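Local coordinates for HTH-type transcriptional repressor PhnF (Mycobacterium smegmatis, PDB 3F8M), which represses the phnDCE phosphate-uptake operon when phosphate is available, acting as a DNA-binding transcription factor of the GntR family, at residues Q17-E22 / R50-Q55; P78-P83 / D231-T236; V105-L110 / L129-V134; Q152-L157 / R172-A177. All coordinates share one frame; numbering follows the deposited sequence.

How the contacts relate
Contact 1 lies in the winged helix-turn-helix domain and contacts 3 and 4 in the UTRA domain, about 48 and about 50 Å from it between centres and on the opposite side of the chain's centre. Contact 2 sits between them, its centre about 6 Å from that of the chain: about 25 Å from contact 1, about 24 Å from contact 3 and about 29 Å from contact 4, all between centres. By pairing residues 78-83 with 231-236 it brings together parts of the chain that enclose both UTRA contacts in sequence. Contacts 3 and 4 have centres about 16 Å apart and meet directly, Leu157 CD2 lying 3.8 Å from Trp107 CH2 and 4.1 Å from Leu129 CD2.

Contact 1: Q17-E22 / R50-Q55; sequences QVVRAE and RETVRQ
Val19 and Val53 mark the nearest approach of two helices inside the winged helix-turn-helix domain, whose short axes pass 10.2 Å apart and cross at -47°, far enough apart that only side chains meet. Residues 50-55 belong to the predicted helix-turn-helix motif, and helix 15-29 packs against them without any hydrogen bond across the pair. The apolar centre is small: Val19 CG2 meets Val53 CG2 at 4.2 Å, while the other branch, CG1, faces Thr52 CG2 at 4.3 Å. Phe46 and Val48, from the loop between the motif's helices, also touch Val19, and Ile42 and Ala43 of helix 39-45 continue the apolar patch beyond Val53.

Arg20 closes the flank. Its chain bends at chi2 (148°), which carries the guanidinium across the gap to helix 50-62, where NH1 lies 4.0 Å from Thr52 CG2 and the two side chains cross at about a right angle. The charged end is fixed at both terminal nitrogens, by a hydrogen bond from NH1 to His16 O and a salt bridge from NH2 to Glu59. Gln55 NE2 donates to the same Glu59 carboxylate oxygen, and the Gln55 methylene CG sits at the guanidinium edge, near its plane, 3.4 Å from Arg20 NH2.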
loop_
_atom_site.group_PDB
_atom_site.type_symbol
_atom_site.label_atom_id
_atom_site.label_comp_id
_atom_site.label_asym_id
_atom_site.label_seq_id
_atom_site.Cartn_x
_atom_site.Cartn_y
_atom_site.Cartn_z
ATOM N N GLN A 17 -26.766 -7.584 20.025
ATOM C CA GLN A 17 -25.434 -7.606 20.643
ATOM C C GLN A 17 -25.016 -9.041 20.978
ATOM O O GLN A 17 -23.864 -9.420 20.766
ATOM C CB GLN A 17 -25.404 -6.760 21.920
ATOM C CG GLN A 17 -25.434 -5.250 21.716
ATOM C CD GLN A 17 -25.058 -4.485 22.989
ATOM O OE1 GLN A 17 -25.620 -4.725 24.064
ATOM N NE2 GLN A 17 -24.107 -3.559 22.867
ATOM N N VAL A 18 -25.966 -9.818 21.506
ATOM C CA VAL A 18 -25.735 -11.215 21.899
ATOM C C VAL A 18 -25.351 -12.112 20.712
ATOM O O VAL A 18 -24.438 -12.937 20.840
ATOM C CB VAL A 18 -26.927 -11.794 22.717
ATOM C CG1 VAL A 18 -26.793 -13.302 22.918
ATOM C CG2 VAL A 18 -27.030 -11.079 24.072
ATOM N N VAL A 19 -26.023 -11.949 19.568
ATOM C CA VAL A 19 -25.660 -12.717 18.368
ATOM C C VAL A 19 -24.204 -12.464 17.944
ATOM O O VAL A 19 -23.477 -13.419 17.656
ATOM C CB VAL A 19 -26.650 -12.530 17.173
ATOM C CG1 VAL A 19 -26.275 -11.325 16.292
ATOM C CG2 VAL A 19 -26.718 -13.835 16.338
ATOM N N ARG A 20 -23.780 -11.194 17.936
ATOM C CA ARG A 20 -22.386 -10.845 17.647
ATOM C C ARG A 20 -21.398 -11.483 18.634
ATOM O O ARG A 20 -20.294 -11.866 18.248
ATOM C CB ARG A 20 -22.192 -9.329 17.595
ATOM C CG ARG A 20 -22.474 -8.725 16.211
ATOM C CD ARG A 20 -23.041 -7.287 16.287
ATOM N NE ARG A 20 -23.507 -6.796 14.980
ATOM C CZ ARG A 20 -24.779 -6.786 14.579
ATOM N NH1 ARG A 20 -25.745 -7.250 15.370
ATOM N NH2 ARG A 20 -25.094 -6.324 13.376
ATOM N N ALA A 21 -21.803 -11.625 19.892
ATOM C CA ALA A 21 -20.950 -12.255 20.907
ATOM C C ALA A 21 -20.923 -13.771 20.727
ATOM O O ALA A 21 -19.903 -14.417 20.979
ATOM C CB ALA A 21 -21.441 -11.899 22.316
ATOM N N GLU A 22 -22.056 -14.329 20.310
ATOM C CA GLU A 22 -22.160 -15.764 20.075
ATOM C C GLU A 22 -21.314 -16.172 18.850
ATOM O O GLU A 22 -20.740 -17.265 18.834
ATOM C CB GLU A 22 -23.626 -16.203 19.933
ATOM C CG GLU A 22 -24.388 -16.329 21.270
ATOM C CD GLU A 22 -24.230 -17.707 21.927
ATOM O OE1 GLU A 22 -23.242 -18.419 21.623
ATOM O OE2 GLU A 22 -25.105 -18.082 22.752
ATOM N N ARG A 50 -32.951 -12.949 10.180
ATOM C CA ARG A 50 -31.960 -13.426 9.201
ATOM C C ARG A 50 -31.036 -12.299 8.725
ATOM O O ARG A 50 -29.831 -12.522 8.512
ATOM C CB ARG A 50 -32.650 -14.010 7.974
ATOM C CG ARG A 50 -33.323 -15.319 8.180
ATOM C CD ARG A 50 -33.832 -15.801 6.835
ATOM N NE ARG A 50 -32.738 -15.960 5.862
ATOM C CZ ARG A 50 -32.912 -16.218 4.565
ATOM N NH1 ARG A 50 -34.139 -16.349 4.064
ATOM N NH2 ARG A 50 -31.855 -16.340 3.766
ATOM N N GLU A 51 -31.594 -11.107 8.544
ATOM C CA GLU A 51 -30.813 -9.940 8.097
ATOM C C GLU A 51 -29.848 -9.486 9.190
ATOM O O GLU A 51 -28.805 -8.869 8.908
ATOM C CB GLU A 51 -31.708 -8.773 7.702
ATOM C CG GLU A 51 -32.605 -8.996 6.477
ATOM C CD GLU A 51 -33.834 -9.889 6.725
ATOM O OE1 GLU A 51 -34.161 -10.226 7.889
ATOM O OE2 GLU A 51 -34.490 -10.257 5.722
ATOM N N THR A 52 -30.186 -9.791 10.439
ATOM C CA THR A 52 -29.300 -9.470 11.548
ATOM C C THR A 52 -28.048 -10.374 11.553
ATOM O O THR A 52 -26.943 -9.901 11.811
ATOM C CB THR A 52 -30.027 -9.516 12.885
ATOM O OG1 THR A 52 -31.180 -8.648 12.799
ATOM C CG2 THR A 52 -29.097 -9.019 13.996
ATOM N N VAL A 53 -28.236 -11.660 11.291
ATOM C CA VAL A 53 -27.103 -12.597 11.189
ATOM C C VAL A 53 -26.281 -12.204 9.961
ATOM O O VAL A 53 -25.061 -12.068 10.053
ATOM C CB VAL A 53 -27.547 -14.086 11.145
ATOM C CG1 VAL A 53 -26.350 -15.017 10.913
ATOM C CG2 VAL A 53 -28.250 -14.470 12.433
ATOM N N ARG A 54 -26.951 -11.961 8.833
ATOM C CA ARG A 54 -26.271 -11.555 7.583
ATOM C C ARG A 54 -25.314 -10.400 7.829
ATOM O O ARG A 54 -24.176 -10.383 7.345
ATOM C CB ARG A 54 -27.295 -11.119 6.534
ATOM C CG ARG A 54 -26.755 -10.838 5.120
ATOM C CD ARG A 54 -27.915 -10.494 4.168
ATOM N NE ARG A 54 -29.034 -11.411 4.407
ATOM C CZ ARG A 54 -30.229 -11.356 3.822
ATOM N NH1 ARG A 54 -30.497 -10.414 2.918
ATOM N NH2 ARG A 54 -31.155 -12.258 4.146
ATOM N N GLN A 55 -25.814 -9.396 8.539
ATOM C CA GLN A 55 -25.038 -8.216 8.819
ATOM C C GLN A 55 -23.859 -8.516 9.758
ATOM O O GLN A 55 -22.768 -7.989 9.559
ATOM C CB GLN A 55 -25.963 -7.156 9.434
ATOM C CG GLN A 55 -25.228 -5.927 9.987
ATOM C CD GLN A 55 -24.481 -5.174 8.914
ATOM O OE1 GLN A 55 -24.789 -5.290 7.711
ATOM N NE2 GLN A 55 -23.481 -4.384 9.334
#

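Contact 2: P78-P83 / D231-T236; sequences PKIRQP and DRMTFT
Ile80 and Thr234 are joined by one of four backbone hydrogen bonds that make residues 80-83 and 233-236 a two-stranded parallel sheet. It ties the strand that follows the winged helix-turn-helix region to the C-terminal strand 233-240, far away in sequence. Thr234 N gives to Ile80 O at 2.8 Å (N-H...O 171°) and Gln82 N to Thr234 O at 2.8 Å (157°). The outer two bonds, Ile80 N to Arg232 O and Thr236 N to Gln82 O, are longer, each 3.1 Å.

On one face, Met233 folds back through chi2 and chi3 and places CE 3.7 Å from Ile80 CB. Gln82 runs beside Phe235, amide and ring planes only 6° apart, with NE2 3.8 Å from Phe235 CE1; Met233 SD lies over one face of that ring, offset toward the rim. On the other face, Thr236 CG2 sits over the Arg81 guanidinium, 3.7 Å from NH2. Before the strand begins, Lys79, extended beyond CG, crosses Thr234 at about a right angle, its CD 3.3 Å from Thr234 OG1. A water joins Lys79 NZ to Met233 O, and another spans Arg81 O and Thr236 OG1.

The second shell comes partly from the second subunit, whose Asp186 forms a salt bridge with Lys79 and a hydrogen bond with Thr234 OG1. Phe207 and Tyr228 meet the Phe235 ring edge-to-face.

Tyr89 of helix 89-94 covers Ile80, Gln82 and Met233, Val142 of strand 140-150 touches Met233, and an antiparallel strand of the second subunit pairs with Phe235 and Thr236, carrying the sheet across the dimer interface.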
loop_
_atom_site.group_PDB
_atom_site.type_symbol
_atom_site.label_atom_id
_atom_site.label_comp_id
_atom_site.label_asym_id
_atom_site.label_seq_id
_atom_site.Cartn_x
_atom_site.Cartn_y
_atom_site.Cartn_z
ATOM N N PRO A 78 -7.066 -14.094 9.483
ATOM C CA PRO A 78 -7.153 -12.691 9.201
ATOM C C PRO A 78 -5.767 -12.132 8.815
ATOM O O PRO A 78 -4.748 -12.559 9.380
ATOM C CB PRO A 78 -7.625 -12.081 10.528
ATOM C CG PRO A 78 -7.825 -13.169 11.456
ATOM C CD PRO A 78 -7.222 -14.402 10.923
ATOM N N LYS A 79 -5.763 -11.242 7.840
ATOM C CA LYS A 79 -4.565 -10.437 7.530
ATOM C C LYS A 79 -4.242 -9.549 8.710
ATOM O O LYS A 79 -5.154 -8.979 9.335
ATOM C CB LYS A 79 -4.839 -9.556 6.310
ATOM C CG LYS A 79 -5.093 -10.337 5.041
ATOM C CD LYS A 79 -5.465 -9.375 3.952
ATOM C CE LYS A 79 -5.549 -10.057 2.608
ATOM N NZ LYS A 79 -5.952 -9.023 1.599
ATOM N N ILE A 80 -2.948 -9.418 9.021
ATOM C CA ILE A 80 -2.510 -8.385 9.958
ATOM C C ILE A 80 -2.767 -7.032 9.342
ATOM O O ILE A 80 -2.432 -6.829 8.190
ATOM C CB ILE A 80 -1.011 -8.513 10.335
ATOM C CG1 ILE A 80 -0.794 -9.767 11.171
ATOM C CG2 ILE A 80 -0.579 -7.350 11.230
ATOM C CD1 ILE A 80 0.562 -10.390 10.960
ATOM N N ARG A 81 -3.404 -6.136 10.098
ATOM C CA ARG A 81 -3.730 -4.787 9.621
ATOM C C ARG A 81 -2.746 -3.797 10.252
ATOM O O ARG A 81 -2.876 -3.378 11.405
ATOM C CB ARG A 81 -5.186 -4.432 9.959
ATOM C CG ARG A 81 -6.200 -5.277 9.195
ATOM C CD ARG A 81 -7.629 -5.053 9.728
ATOM N NE ARG A 81 -7.980 -3.647 9.688
ATOM C CZ ARG A 81 -8.543 -3.041 8.642
ATOM N NH1 ARG A 81 -8.839 -3.723 7.538
ATOM N NH2 ARG A 81 -8.802 -1.742 8.696
ATOM N N GLN A 82 -1.722 -3.469 9.500
ATOM C CA GLN A 82 -0.663 -2.656 10.038
ATOM C C GLN A 82 -0.745 -1.186 9.623
ATOM O O GLN A 82 -0.707 -0.880 8.426
ATOM C CB GLN A 82 0.640 -3.261 9.556
ATOM C CG GLN A 82 1.843 -2.462 9.880
ATOM C CD GLN A 82 3.019 -3.356 10.118
ATOM O OE1 GLN A 82 3.670 -3.244 11.142
ATOM N NE2 GLN A 82 3.299 -4.260 9.170
ATOM N N PRO A 83 -0.820 -0.275 10.613
ATOM C CA PRO A 83 -0.793 1.163 10.336
ATOM C C PRO A 83 0.529 1.525 9.663
ATOM O O PRO A 83 1.578 0.965 10.026
ATOM C CB PRO A 83 -0.871 1.793 11.729
ATOM C CG PRO A 83 -1.356 0.703 12.643
ATOM C CD PRO A 83 -0.835 -0.556 12.059
ATOM N N ASP A 231 -1.511 -11.790 0.768
ATOM C CA ASP A 231 -2.582 -12.584 1.430
ATOM C C ASP A 231 -2.488 -12.601 2.965
ATOM O O ASP A 231 -3.399 -13.104 3.649
ATOM C CB ASP A 231 -2.709 -13.997 0.822
ATOM C CG ASP A 231 -1.454 -14.853 0.969
ATOM O OD1 ASP A 231 -0.457 -14.449 1.652
ATOM O OD2 ASP A 231 -1.446 -15.937 0.352
ATOM N N ARG A 232 -1.441 -11.987 3.527
ATOM C CA ARG A 232 -1.310 -11.981 4.976
ATOM C C ARG A 232 -1.199 -10.579 5.556
ATOM O O ARG A 232 -1.058 -10.389 6.783
ATOM C CB ARG A 232 -0.140 -12.903 5.420
ATOM C CG ARG A 232 -0.550 -14.401 5.445
ATOM C CD ARG A 232 0.569 -15.397 5.140
ATOM N NE ARG A 232 0.051 -16.738 4.805
ATOM C CZ ARG A 232 0.799 -17.831 4.611
ATOM N NH1 ARG A 232 2.147 -17.801 4.738
ATOM N NH2 ARG A 232 0.191 -18.989 4.302
ATOM N N MET A 233 -1.294 -9.563 4.705
ATOM C CA MET A 233 -1.052 -8.241 5.210
ATOM C C MET A 233 -1.950 -7.204 4.575
ATOM O O MET A 233 -2.168 -7.240 3.353
ATOM C CB MET A 233 0.436 -7.903 4.992
ATOM C CG MET A 233 0.821 -6.462 5.295
ATOM S SD MET A 233 0.778 -6.114 7.074
ATOM C CE MET A 233 1.497 -7.638 7.716
ATOM N N THR A 234 -2.456 -6.295 5.395
ATOM C CA THR A 234 -3.154 -5.093 4.940
ATOM C C THR A 234 -2.492 -3.900 5.562
ATOM O O THR A 234 -2.189 -3.932 6.744
ATOM C CB THR A 234 -4.633 -5.101 5.383
ATOM O OG1 THR A 234 -5.275 -6.222 4.793
ATOM C CG2 THR A 234 -5.322 -3.865 4.953
ATOM N N PHE A 235 -2.279 -2.836 4.792
ATOM C CA PHE A 235 -1.832 -1.580 5.367
ATOM C C PHE A 235 -2.953 -0.578 5.466
ATOM O O PHE A 235 -3.792 -0.510 4.582
ATOM C CB PHE A 235 -0.684 -1.008 4.551
ATOM C CG PHE A 235 0.572 -1.799 4.679
ATOM C CD1 PHE A 235 1.334 -1.716 5.844
ATOM C CD2 PHE A 235 0.965 -2.648 3.680
ATOM C CE1 PHE A 235 2.474 -2.456 5.982
ATOM C CE2 PHE A 235 2.104 -3.406 3.819
ATOM C CZ PHE A 235 2.862 -3.302 4.968
ATOM N N THR A 236 -2.965 0.177 6.556
ATOM C CA THR A 236 -3.943 1.223 6.793
ATOM C C THR A 236 -3.202 2.533 7.021
ATOM O O THR A 236 -2.092 2.557 7.567
ATOM C CB THR A 236 -4.827 0.960 8.026
ATOM O OG1 THR A 236 -4.051 1.158 9.210
ATOM C CG2 THR A 236 -5.410 -0.467 8.024
HETATM O O HOH W 1 -2.088 -13.147 8.205
HETATM O O HOH W 2 -3.580 -7.581 0.843
HETATM O O HOH W 3 -4.552 -0.880 11.185
#

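Contact 3: V105-L110 / L129-V134; sequences VAWSDL and LQLERV
The Trp107 indole carries Leu131 CD1 over the face of its six-membered ring, 3.7 Å from the centroid and 6° off the normal, a CH-pi contact. This pair belongs to antiparallel strands 100-111 and 127-137 of the UTRA sheet, the former being outermost within the chain. Leu129 approaches the same ring obliquely, CD2 lying 3.7 Å from Trp107 CZ3. Beyond the strands, Leu157, Arg158 and Phe161 also touch the indole. The Arg133 guanidinium has Leu131 CD2 over one face, offset toward the rim; NE is held in a salt bridge with Glu145, and NH2 by the carbonyls of His163 and Ala165.

Backbone bonds fix the register. Ser108 N to Gln130 O and Gln130 N to Ser108 O are each 2.8 Å, a hydrogen-bonded pair, whereas Val105 N and Ala106 N converge on Glu132 O: a classic beta bulge. Val105, at the first bulge position, has psi -61°.

Gln130 keeps an extended chain, CG anti to the backbone N (chi1 176°), and its OE1 lies 3.6 Å from Leu110 CD1. The amide's NE2 gives to a water at 3.1 Å, which donates to Ala106 O and lies 2.7 Å from Ser108 OG.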
loop_
_atom_site.group_PDB
_atom_site.type_symbol
_atom_site.label_atom_id
_atom_site.label_comp_id
_atom_site.label_asym_id
_atom_site.label_seq_id
_atom_site.Cartn_x
_atom_site.Cartn_y
_atom_site.Cartn_z
ATOM N N VAL A 105 17.001 -14.218 10.274
ATOM C CA VAL A 105 17.582 -14.879 9.117
ATOM C C VAL A 105 19.119 -14.771 9.196
ATOM O O VAL A 105 19.845 -15.793 9.280
ATOM C CB VAL A 105 17.045 -14.239 7.824
ATOM C CG1 VAL A 105 17.719 -14.789 6.574
ATOM C CG2 VAL A 105 15.560 -14.426 7.738
ATOM N N ALA A 106 19.628 -13.542 9.193
ATOM C CA ALA A 106 21.088 -13.353 9.304
ATOM C C ALA A 106 21.430 -11.895 9.584
ATOM O O ALA A 106 20.707 -10.984 9.168
ATOM C CB ALA A 106 21.754 -13.789 8.026
ATOM N N TRP A 107 22.549 -11.694 10.287
ATOM C CA TRP A 107 23.225 -10.421 10.292
ATOM C C TRP A 107 24.282 -10.510 9.179
ATOM O O TRP A 107 24.906 -11.564 9.005
ATOM C CB TRP A 107 23.936 -10.184 11.633
ATOM C CG TRP A 107 23.048 -10.001 12.870
ATOM C CD1 TRP A 107 22.724 -10.943 13.790
ATOM C CD2 TRP A 107 22.466 -8.781 13.313
ATOM N NE1 TRP A 107 21.944 -10.393 14.780
ATOM C CE2 TRP A 107 21.749 -9.067 14.506
ATOM C CE3 TRP A 107 22.449 -7.469 12.801
ATOM C CZ2 TRP A 107 21.051 -8.092 15.223
ATOM C CZ3 TRP A 107 21.738 -6.476 13.516
ATOM C CH2 TRP A 107 21.057 -6.803 14.732
ATOM N N SER A 108 24.457 -9.423 8.431
ATOM C CA SER A 108 25.495 -9.311 7.388
ATOM C C SER A 108 26.273 -8.015 7.599
ATOM O O SER A 108 25.706 -6.988 7.976
ATOM C CB SER A 108 24.929 -9.322 5.966
ATOM O OG SER A 108 24.217 -10.526 5.729
ATOM N N ASP A 109 27.586 -8.074 7.345
ATOM C CA ASP A 109 28.435 -6.903 7.428
ATOM C C ASP A 109 28.805 -6.536 6.007
ATOM O O ASP A 109 29.365 -7.342 5.273
ATOM C CB ASP A 109 29.705 -7.209 8.253
ATOM C CG ASP A 109 29.404 -7.574 9.703
ATOM O OD1 ASP A 109 29.108 -6.664 10.506
ATOM O OD2 ASP A 109 29.542 -8.770 10.061
ATOM N N LEU A 110 28.402 -5.337 5.610
ATOM C CA LEU A 110 28.469 -4.835 4.263
ATOM C C LEU A 110 29.175 -3.464 4.321
ATOM O O LEU A 110 29.488 -2.975 5.414
ATOM C CB LEU A 110 27.033 -4.650 3.717
ATOM C CG LEU A 110 26.129 -5.926 3.714
ATOM C CD1 LEU A 110 24.763 -5.617 3.170
ATOM C CD2 LEU A 110 26.757 -7.065 2.917
ATOM N N LEU A 129 25.584 -2.413 8.770
ATOM C CA LEU A 129 25.175 -3.635 9.411
ATOM C C LEU A 129 23.804 -3.954 8.872
ATOM O O LEU A 129 22.935 -3.111 8.975
ATOM C CB LEU A 129 25.139 -3.476 10.935
ATOM C CG LEU A 129 24.685 -4.684 11.762
ATOM C CD1 LEU A 129 25.540 -5.905 11.457
ATOM C CD2 LEU A 129 24.696 -4.340 13.314
ATOM N N GLN A 130 23.616 -5.147 8.303
ATOM C CA GLN A 130 22.278 -5.519 7.767
ATOM C C GLN A 130 21.658 -6.608 8.613
ATOM O O GLN A 130 22.309 -7.615 8.899
ATOM C CB GLN A 130 22.406 -6.029 6.341
ATOM C CG GLN A 130 21.065 -6.535 5.734
ATOM C CD GLN A 130 21.229 -6.998 4.310
ATOM O OE1 GLN A 130 21.174 -6.187 3.398
ATOM N NE2 GLN A 130 21.392 -8.297 4.110
ATOM N N LEU A 131 20.399 -6.386 9.011
ATOM C CA LEU A 131 19.651 -7.341 9.754
ATOM C C LEU A 131 18.549 -7.851 8.813
ATOM O O LEU A 131 17.767 -7.055 8.255
ATOM C CB LEU A 131 18.975 -6.680 10.952
ATOM C CG LEU A 131 17.983 -7.579 11.724
ATOM C CD1 LEU A 131 18.637 -8.887 12.277
ATOM C CD2 LEU A 131 17.324 -6.765 12.835
ATOM N N GLU A 132 18.482 -9.171 8.659
ATOM C CA GLU A 132 17.370 -9.788 7.892
ATOM C C GLU A 132 16.605 -10.708 8.787
ATOM O O GLU A 132 17.186 -11.495 9.538
ATOM C CB GLU A 132 17.864 -10.620 6.740
ATOM C CG GLU A 132 18.185 -9.883 5.516
ATOM C CD GLU A 132 17.845 -10.688 4.232
ATOM O OE1 GLU A 132 18.267 -11.868 4.109
ATOM O OE2 GLU A 132 17.225 -10.085 3.338
ATOM N N ARG A 133 15.281 -10.564 8.762
ATOM C CA ARG A 133 14.414 -11.332 9.631
ATOM C C ARG A 133 13.157 -11.676 8.819
ATOM O O ARG A 133 12.768 -10.932 7.898
ATOM C CB ARG A 133 13.990 -10.506 10.834
ATOM C CG ARG A 133 15.161 -10.198 11.816
ATOM C CD ARG A 133 14.708 -9.569 13.109
ATOM N NE ARG A 133 13.999 -8.305 13.014
ATOM C CZ ARG A 133 13.609 -7.619 14.092
ATOM N NH1 ARG A 133 12.946 -6.482 13.956
ATOM N NH2 ARG A 133 13.869 -8.085 15.297
ATOM N N VAL A 134 12.531 -12.781 9.214
ATOM C CA VAL A 134 11.205 -13.172 8.732
ATOM C C VAL A 134 10.164 -12.863 9.819
ATOM O O VAL A 134 10.377 -13.170 10.997
ATOM C CB VAL A 134 11.182 -14.684 8.362
ATOM C CG1 VAL A 134 9.789 -15.146 7.926
ATOM C CG2 VAL A 134 12.207 -15.011 7.280
HETATM O O HOH W 4 21.630 -10.238 6.503
#

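Contact 4: Q152-L157 / R172-A177; sequences QRYPGL and RSRGIA
Arg174 fastens one connection of the UTRA domain to another through a side-chain-to-backbone hydrogen-bond pair: it leaves the end of helix 167-173 and reaches the turn that leads from strand 140-150 into helix 157-160. That turn is a type II beta turn from Tyr154 to Leu157, closed by Leu157 N bonding Tyr154 O, with Gly156 at its third position (phi 78°) and also at the N-cap of the helix.

Both terminal nitrogens of Arg174 reach one acceptor. NH1 and NH2 each lie 2.9 Å from Pro155 O, end-on, and the oxygen lies in the guanidinium plane; seen from the carbonyl, the two donors come from the same side and are tilted about 30° out of its plane. The chain is extended from CG to NE, which spans the gap between the segments. Leu157 CD1 sits over one guanidinium face, 3.9 Å from Arg174 NE. Glu170 forms a salt bridge with NE and Thr160 OG1 bonds NH2, so several groups fix the rotation of this guanidinium.

Ile176 makes the second half, against a ring and a guanidinium. Its CD1 lies 3.7 Å from Tyr154 CE1 and 3.5 Å from Arg153 NH2, meeting both flat groups obliquely. Arg153 reaches this place by a bend at chi3 (66°), is held by Asp215 and Ala220 O, and lays its own CB over the centre of the Tyr154 ring. Tyr154 OH is bonded to Ile221 O.

A water in the guanidinium plane completes the link, accepting from Arg174 NH1 at 2.9 Å and donating to Arg153 O at 2.7 Å.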
loop_
_atom_site.group_PDB
_atom_site.type_symbol
_atom_site.label_atom_id
_atom_site.label_comp_id
_atom_site.label_asym_id
_atom_site.label_seq_id
_atom_site.Cartn_x
_atom_site.Cartn_y
_atom_site.Cartn_z
ATOM N N GLN A 152 28.277 2.421 12.242
ATOM C CA GLN A 152 28.928 3.374 13.171
ATOM C C GLN A 152 27.973 3.939 14.197
ATOM O O GLN A 152 28.347 4.263 15.324
ATOM C CB GLN A 152 29.643 4.489 12.390
ATOM C CG GLN A 152 30.851 3.912 11.671
ATOM C CD GLN A 152 31.954 4.897 11.380
ATOM O OE1 GLN A 152 31.720 6.010 10.875
ATOM N NE2 GLN A 152 33.185 4.477 11.660
ATOM N N ARG A 153 26.710 4.081 13.800
ATOM C CA ARG A 153 25.691 4.618 14.713
ATOM C C ARG A 153 25.272 3.663 15.832
ATOM O O ARG A 153 24.655 4.100 16.798
ATOM C CB ARG A 153 24.420 5.064 13.986
ATOM C CG ARG A 153 24.559 6.274 13.013
ATOM C CD ARG A 153 23.191 6.924 12.809
ATOM N NE ARG A 153 22.710 7.537 14.042
ATOM C CZ ARG A 153 21.610 8.266 14.165
ATOM N NH1 ARG A 153 20.819 8.499 13.118
ATOM N NH2 ARG A 153 21.296 8.775 15.352
ATOM N N TYR A 154 25.573 2.377 15.703
ATOM C CA TYR A 154 25.012 1.377 16.644
ATOM C C TYR A 154 26.025 0.397 17.209
ATOM O O TYR A 154 25.883 -0.805 17.050
ATOM C CB TYR A 154 23.831 0.596 15.989
ATOM C CG TYR A 154 22.823 1.507 15.343
ATOM C CD1 TYR A 154 21.935 2.257 16.113
ATOM C CD2 TYR A 154 22.750 1.611 13.947
ATOM C CE1 TYR A 154 21.000 3.105 15.506
ATOM C CE2 TYR A 154 21.818 2.449 13.334
ATOM C CZ TYR A 154 20.960 3.210 14.127
ATOM O OH TYR A 154 20.032 4.028 13.524
ATOM N N PRO A 155 27.068 0.894 17.919
ATOM C CA PRO A 155 27.987 -0.102 18.455
ATOM C C PRO A 155 27.287 -1.038 19.447
ATOM O O PRO A 155 26.355 -0.646 20.186
ATOM C CB PRO A 155 29.103 0.746 19.158
ATOM C CG PRO A 155 28.447 2.032 19.458
ATOM C CD PRO A 155 27.423 2.264 18.314
ATOM N N GLY A 156 27.716 -2.282 19.420
ATOM C CA GLY A 156 27.248 -3.306 20.326
ATOM C C GLY A 156 25.875 -3.852 19.929
ATOM O O GLY A 156 25.353 -4.739 20.598
ATOM N N LEU A 157 25.288 -3.345 18.842
ATOM C CA LEU A 157 23.902 -3.735 18.521
ATOM C C LEU A 157 23.676 -5.225 18.570
ATOM O O LEU A 157 22.705 -5.675 19.160
ATOM C CB LEU A 157 23.428 -3.195 17.167
ATOM C CG LEU A 157 21.927 -3.468 16.967
ATOM C CD1 LEU A 157 21.121 -2.669 17.991
ATOM C CD2 LEU A 157 21.537 -3.098 15.542
ATOM N N ARG A 172 15.189 3.495 19.847
ATOM C CA ARG A 172 14.688 4.529 20.756
ATOM C C ARG A 172 15.430 4.518 22.110
ATOM O O ARG A 172 15.790 5.599 22.622
ATOM C CB ARG A 172 13.191 4.381 20.981
ATOM C CG ARG A 172 12.395 4.803 19.780
ATOM C CD ARG A 172 10.899 4.652 20.049
ATOM N NE ARG A 172 10.174 5.026 18.836
ATOM C CZ ARG A 172 9.469 4.201 18.065
ATOM N NH1 ARG A 172 9.347 2.925 18.367
ATOM N NH2 ARG A 172 8.878 4.688 16.971
ATOM N N SER A 173 15.702 3.311 22.619
ATOM C CA SER A 173 16.403 3.097 23.915
ATOM C C SER A 173 17.834 3.627 23.869
ATOM O O SER A 173 18.418 3.897 24.911
ATOM C CB SER A 173 16.361 1.610 24.352
ATOM O OG SER A 173 17.327 0.810 23.690
ATOM N N ARG A 174 18.362 3.836 22.659
ATOM C CA ARG A 174 19.692 4.434 22.482
ATOM C C ARG A 174 19.656 5.986 22.313
ATOM O O ARG A 174 20.666 6.607 21.992
ATOM C CB ARG A 174 20.458 3.730 21.353
ATOM C CG ARG A 174 20.763 2.220 21.654
ATOM C CD ARG A 174 21.071 1.388 20.372
ATOM N NE ARG A 174 21.732 0.121 20.680
ATOM C CZ ARG A 174 23.044 -0.099 20.542
ATOM N NH1 ARG A 174 23.838 0.852 20.086
ATOM N NH2 ARG A 174 23.555 -1.280 20.848
ATOM N N GLY A 175 18.483 6.575 22.537
ATOM C CA GLY A 175 18.286 8.038 22.493
ATOM C C GLY A 175 18.031 8.590 21.102
ATOM O O GLY A 175 18.246 9.779 20.836
ATOM N N ILE A 176 17.590 7.724 20.196
ATOM C CA ILE A 176 17.392 8.101 18.787
ATOM C C ILE A 176 15.906 8.035 18.524
ATOM O O ILE A 176 15.286 6.970 18.653
ATOM C CB ILE A 176 18.183 7.158 17.836
ATOM C CG1 ILE A 176 19.683 7.238 18.150
ATOM C CG2 ILE A 176 17.872 7.451 16.346
ATOM C CD1 ILE A 176 20.537 6.118 17.516
ATOM N N ALA A 177 15.321 9.165 18.168
ATOM C CA ALA A 177 13.863 9.233 18.037
ATOM C C ALA A 177 13.485 9.117 16.567
ATOM O O ALA A 177 14.162 9.703 15.717
ATOM C CB ALA A 177 13.333 10.538 18.585
HETATM O O HOH W 5 23.702 3.599 19.237
#